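Local structure of transaminase (Bacillus megaterium, 5G0A) at residues 119-131 with 148-160. The protein catalyses, as an S-selective omega-transaminase that uses pyridoxal-5'-phosphate, the transfer of amino groups between amines and carbonyl compounds. Sequence-based numbering, arbitrary orientation.
Sequences STGSEAVETALNI and YHGWTGGAATVTR. With PLP (pyridoxal-5'-phosphate), chain K.
Glu-126 of helix 121-136 meets Thr-152, Gly-154 and Ala-155 of the weakly bonded turn at about 153-157 with a bent chain. CB itself heads past the other segment, and contact begins at CG, 3.4 Å from Thr-152 OG1; the bend at chi2 (-83°) turns the carboxylate to the N-H groups of Gly-154 and Ala-155. At the tip, OE2 takes the Thr-152 hydroxyl on its anti lone pair, OG1 to OE2 2.6 Å, while Ala-155 N comes from above the carboxylate plane, 2.9 Å from OE2; Gly-154 N adds a weak bond. The other oxygen, OE1, accepts from Gly-153 N of the second subunit, so one carboxylate ties two copies of this turn. Replacing Glu-126 by an alanine removes the carboxylate and is likely to leave the Thr-152 hydroxyl, Ala-155 N and Gly-153 N of the second subunit without their acceptor, the 152-155 turn set free to shift. One turn earlier, Ser-122 OG accepts from Trp-151 N at 3.0 Å. The same hydroxyl donates to PLP O2P, 2.7 Å from OG. Gly-150 passes so close to this hydroxyl that a CB there would clash with it. Val-125 and Leu-129 continue the same helix face: Val-125 CG1 packs on Ala-155 CB at 3.8 Å, and Leu-129 CD1 meets Val-158 CG2 more loosely. The helix axes cross at 78°. Gly-121 N and Ser-122 N bind O1P and O2P at the helix N-terminus, where the helix dipole would favour the anion, and Thr-120 N-caps that helix. This is the phosphate-binding cup of fold-type I PLP enzymes, the class-III aminotransferases among them, to which Thr-330 of the second subunit adds a hydrogen bond to the cofactor.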
loop_
_atom_site.group_PDB
_atom_site.type_symbol
_atom_site.label_atom_id
_atom_site.label_comp_id
_atom_site.label_asym_id
_atom_site.label_seq_id
_atom_site.Cartn_x
_atom_site.Cartn_y
_atom_site.Cartn_z
ATOM N N SER B 119 13.386 21.960 8.280
ATOM C CA SER B 119 12.955 23.323 7.893
ATOM C C SER B 119 11.495 23.640 8.123
ATOM O O SER B 119 11.121 24.810 8.086
ATOM C CB SER B 119 13.284 23.624 6.405
ATOM O OG SER B 119 14.682 23.615 6.206
ATOM N N THR B 120 10.663 22.610 8.326
ATOM C CA THR B 120 9.229 22.804 8.462
ATOM C C THR B 120 8.610 21.828 9.474
ATOM O O THR B 120 9.237 20.834 9.840
ATOM C CB THR B 120 8.476 22.640 7.113
ATOM O OG1 THR B 120 8.497 21.263 6.689
ATOM C CG2 THR B 120 9.097 23.511 5.971
ATOM N N GLY B 121 7.375 22.118 9.900
ATOM C CA GLY B 121 6.675 21.240 10.832
ATOM C C GLY B 121 6.377 19.894 10.183
ATOM O O GLY B 121 6.497 18.855 10.834
ATOM N N SER B 122 6.005 19.910 8.894
ATOM C CA SER B 122 5.726 18.652 8.191
ATOM C C SER B 122 6.986 17.811 8.107
ATOM O O SER B 122 6.933 16.613 8.316
ATOM C CB SER B 122 5.181 18.884 6.779
ATOM O OG SER B 122 3.880 19.435 6.848
ATOM N N GLU B 123 8.115 18.446 7.790
ATOM C CA GLU B 123 9.405 17.723 7.804
ATOM C C GLU B 123 9.734 17.155 9.185
ATOM O O GLU B 123 10.287 16.060 9.289
ATOM C CB GLU B 123 10.544 18.601 7.297
ATOM C CG GLU B 123 10.508 18.762 5.762
ATOM C CD GLU B 123 11.748 19.444 5.211
ATOM O OE1 GLU B 123 12.498 20.063 6.001
ATOM O OE2 GLU B 123 11.987 19.322 3.987
ATOM N N ALA B 124 9.401 17.893 10.238
ATOM C CA ALA B 124 9.618 17.377 11.601
ATOM C C ALA B 124 8.774 16.130 11.864
ATOM O O ALA B 124 9.255 15.162 12.493
ATOM C CB ALA B 124 9.292 18.444 12.650
ATOM N N VAL B 125 7.512 16.165 11.451
ATOM C CA VAL B 125 6.615 14.987 11.600
ATOM C C VAL B 125 7.130 13.803 10.752
ATOM O O VAL B 125 7.167 12.673 11.219
ATOM C CB VAL B 125 5.163 15.361 11.253
ATOM C CG1 VAL B 125 4.247 14.123 11.180
ATOM C CG2 VAL B 125 4.606 16.339 12.316
ATOM N N GLU B 126 7.564 14.070 9.518
ATOM C CA GLU B 126 8.176 12.994 8.690
ATOM C C GLU B 126 9.316 12.324 9.442
ATOM O O GLU B 126 9.443 11.076 9.467
ATOM C CB GLU B 126 8.699 13.523 7.334
ATOM C CG GLU B 126 7.636 14.159 6.429
ATOM C CD GLU B 126 6.843 13.134 5.611
ATOM O OE1 GLU B 126 7.211 11.946 5.579
ATOM O OE2 GLU B 126 5.856 13.544 4.989
ATOM N N THR B 127 10.151 13.144 10.062
ATOM C CA THR B 127 11.336 12.629 10.725
ATOM C C THR B 127 10.940 11.777 11.944
ATOM O O THR B 127 11.503 10.718 12.163
ATOM C CB THR B 127 12.273 13.793 11.135
ATOM O OG1 THR B 127 12.561 14.574 9.959
ATOM C CG2 THR B 127 13.593 13.232 11.660
ATOM N N ALA B 128 9.986 12.270 12.716
ATOM C CA ALA B 128 9.483 11.571 13.891
ATOM C C ALA B 128 8.901 10.217 13.506
ATOM O O ALA B 128 9.124 9.236 14.208
ATOM C CB ALA B 128 8.413 12.383 14.575
ATOM N N LEU B 129 8.123 10.173 12.424
ATOM C CA LEU B 129 7.549 8.890 11.992
ATOM C C LEU B 129 8.667 7.914 11.619
ATOM O O LEU B 129 8.628 6.753 12.027
ATOM C CB LEU B 129 6.614 9.101 10.795
ATOM C CG LEU B 129 5.363 9.928 11.125
ATOM C CD1 LEU B 129 4.641 10.256 9.817
ATOM C CD2 LEU B 129 4.423 9.273 12.144
ATOM N N ASN B 130 9.653 8.390 10.855
ATOM C CA ASN B 130 10.790 7.564 10.477
ATOM C C ASN B 130 11.514 6.998 11.706
ATOM O O ASN B 130 11.856 5.797 11.757
ATOM C CB ASN B 130 11.773 8.367 9.608
ATOM C CG ASN B 130 11.198 8.717 8.242
ATOM O OD1 ASN B 130 10.148 8.191 7.852
ATOM N ND2 ASN B 130 11.877 9.604 7.502
ATOM N N ILE B 131 11.768 7.867 12.692
ATOM C CA ILE B 131 12.516 7.451 13.872
ATOM C C ILE B 131 11.710 6.460 14.712
ATOM O O ILE B 131 12.275 5.445 15.160
ATOM C CB ILE B 131 12.936 8.666 14.744
ATOM C CG1 ILE B 131 13.994 9.497 14.019
ATOM C CG2 ILE B 131 13.479 8.206 16.104
ATOM C CD1 ILE B 131 14.126 10.916 14.577
ATOM N N TYR B 148 -4.449 17.014 12.548
ATOM C CA TYR B 148 -3.634 17.597 11.477
ATOM C C TYR B 148 -2.172 17.494 11.896
ATOM O O TYR B 148 -1.798 17.964 12.983
ATOM C CB TYR B 148 -4.034 19.051 11.203
ATOM C CG TYR B 148 -3.244 19.602 10.019
ATOM C CD1 TYR B 148 -3.616 19.265 8.710
ATOM C CD2 TYR B 148 -2.097 20.378 10.208
ATOM C CE1 TYR B 148 -2.876 19.695 7.614
ATOM C CE2 TYR B 148 -1.354 20.847 9.107
ATOM C CZ TYR B 148 -1.754 20.487 7.818
ATOM O OH TYR B 148 -1.048 20.912 6.709
ATOM N N HIS B 149 -1.355 16.851 11.060
ATOM C CA HIS B 149 0.051 16.684 11.353
ATOM C C HIS B 149 0.924 17.148 10.187
ATOM O O HIS B 149 2.110 16.862 10.159
ATOM C CB HIS B 149 0.377 15.219 11.748
ATOM C CG HIS B 149 -0.284 14.793 13.022
ATOM N ND1 HIS B 149 0.039 15.351 14.243
ATOM C CD2 HIS B 149 -1.253 13.872 13.270
ATOM C CE1 HIS B 149 -0.719 14.807 15.186
ATOM N NE2 HIS B 149 -1.503 13.900 14.622
ATOM N N GLY B 150 0.336 17.859 9.228
ATOM C CA GLY B 150 1.154 18.335 8.100
ATOM C C GLY B 150 0.663 17.798 6.771
ATOM O O GLY B 150 -0.339 17.084 6.722
ATOM N N TRP B 151 1.391 18.110 5.694
ATOM C CA TRP B 151 0.843 17.920 4.347
ATOM C C TRP B 151 1.681 17.051 3.406
ATOM O O TRP B 151 1.175 16.625 2.359
ATOM C CB TRP B 151 0.599 19.283 3.671
ATOM C CG TRP B 151 1.885 20.005 3.399
ATOM C CD1 TRP B 151 2.555 20.824 4.259
ATOM C CD2 TRP B 151 2.690 19.916 2.211
ATOM N NE1 TRP B 151 3.731 21.256 3.678
ATOM C CE2 TRP B 151 3.831 20.724 2.420
ATOM C CE3 TRP B 151 2.546 19.242 0.981
ATOM C CZ2 TRP B 151 4.835 20.894 1.438
ATOM C CZ3 TRP B 151 3.563 19.383 0.012
ATOM C CH2 TRP B 151 4.686 20.216 0.250
ATOM N N THR B 152 2.960 16.849 3.739
ATOM C CA THR B 152 3.859 16.036 2.925
ATOM C C THR B 152 3.416 14.565 3.054
ATOM O O THR B 152 2.635 14.219 3.962
ATOM C CB THR B 152 5.343 16.232 3.350
ATOM O OG1 THR B 152 5.426 16.118 4.774
ATOM C CG2 THR B 152 5.876 17.638 2.963
ATOM N N GLY B 153 3.855 13.717 2.129
ATOM C CA GLY B 153 3.304 12.359 1.983
ATOM C C GLY B 153 3.189 11.548 3.256
ATOM O O GLY B 153 2.130 10.989 3.524
ATOM N N GLY B 154 4.252 11.515 4.066
ATOM C CA GLY B 154 4.211 10.774 5.335
ATOM C C GLY B 154 3.355 11.438 6.416
ATOM O O GLY B 154 2.506 10.801 7.043
ATOM N N ALA B 155 3.555 12.740 6.632
ATOM C CA ALA B 155 2.746 13.501 7.574
ATOM C C ALA B 155 1.246 13.478 7.205
ATOM O O ALA B 155 0.373 13.444 8.059
ATOM C CB ALA B 155 3.246 14.939 7.653
ATOM N N ALA B 156 0.944 13.533 5.914
ATOM C CA ALA B 156 -0.452 13.460 5.476
ATOM C C ALA B 156 -1.122 12.113 5.827
ATOM O O ALA B 156 -2.313 12.077 6.110
ATOM C CB ALA B 156 -0.566 13.746 3.980
ATOM N N THR B 157 -0.358 11.020 5.852
ATOM C CA THR B 157 -0.969 9.721 6.203
ATOM C C THR B 157 -1.594 9.758 7.596
ATOM O O THR B 157 -2.576 9.067 7.839
ATOM C CB THR B 157 -0.003 8.509 6.114
ATOM O OG1 THR B 157 1.013 8.607 7.125
ATOM C CG2 THR B 157 0.628 8.397 4.687
ATOM N N VAL B 158 -1.020 10.559 8.499
ATOM C CA VAL B 158 -1.577 10.680 9.854
ATOM C C VAL B 158 -2.483 11.886 10.049
ATOM O O VAL B 158 -2.987 12.137 11.126
ATOM C CB VAL B 158 -0.509 10.595 10.964
ATOM C CG1 VAL B 158 0.072 9.179 11.018
ATOM C CG2 VAL B 158 0.612 11.618 10.759
ATOM N N THR B 159 -2.711 12.619 8.971
ATOM C CA THR B 159 -3.658 13.719 9.005
ATOM C C THR B 159 -5.017 13.172 8.599
ATOM O O THR B 159 -5.191 12.665 7.485
ATOM C CB THR B 159 -3.205 14.833 8.047
ATOM O OG1 THR B 159 -2.058 15.478 8.619
ATOM C CG2 THR B 159 -4.305 15.860 7.858
ATOM N N ARG B 160 -5.963 13.219 9.530
ATOM C CA ARG B 160 -7.329 12.752 9.262
ATOM C C ARG B 160 -8.322 13.914 9.384
ATOM O O ARG B 160 -9.418 13.786 9.918
ATOM C CB ARG B 160 -7.697 11.574 10.181
ATOM C CG ARG B 160 -6.842 10.329 10.011
ATOM C CD ARG B 160 -6.816 9.807 8.580
ATOM N NE ARG B 160 -8.095 9.977 7.899
ATOM C CZ ARG B 160 -8.260 10.003 6.576
ATOM N NH1 ARG B 160 -7.229 9.823 5.758
ATOM N NH2 ARG B 160 -9.464 10.211 6.064
HETATM N N1 PLP K . 1.485 19.634 12.920
HETATM C C2 PLP K . 0.607 20.503 13.477
HETATM C C2A PLP K . -0.119 20.129 14.750
HETATM C C3 PLP K . 0.423 21.847 12.882
HETATM O O3 PLP K . -0.400 22.758 13.420
HETATM C C4 PLP K . 1.172 22.188 11.663
HETATM C C4A PLP K . 1.041 23.579 11.043
HETATM C C5 PLP K . 2.060 21.123 11.137
HETATM C C6 PLP K . 2.146 19.898 11.781
HETATM C C5A PLP K . 2.848 21.300 9.847
HETATM O O4P PLP K . 3.775 22.364 9.887
HETATM P P PLP K . 4.218 23.018 8.475
HETATM O O1P PLP K . 5.319 23.929 8.945
HETATM O O2P PLP K . 4.672 21.923 7.526
HETATM O O3P PLP K . 3.003 23.748 7.968
#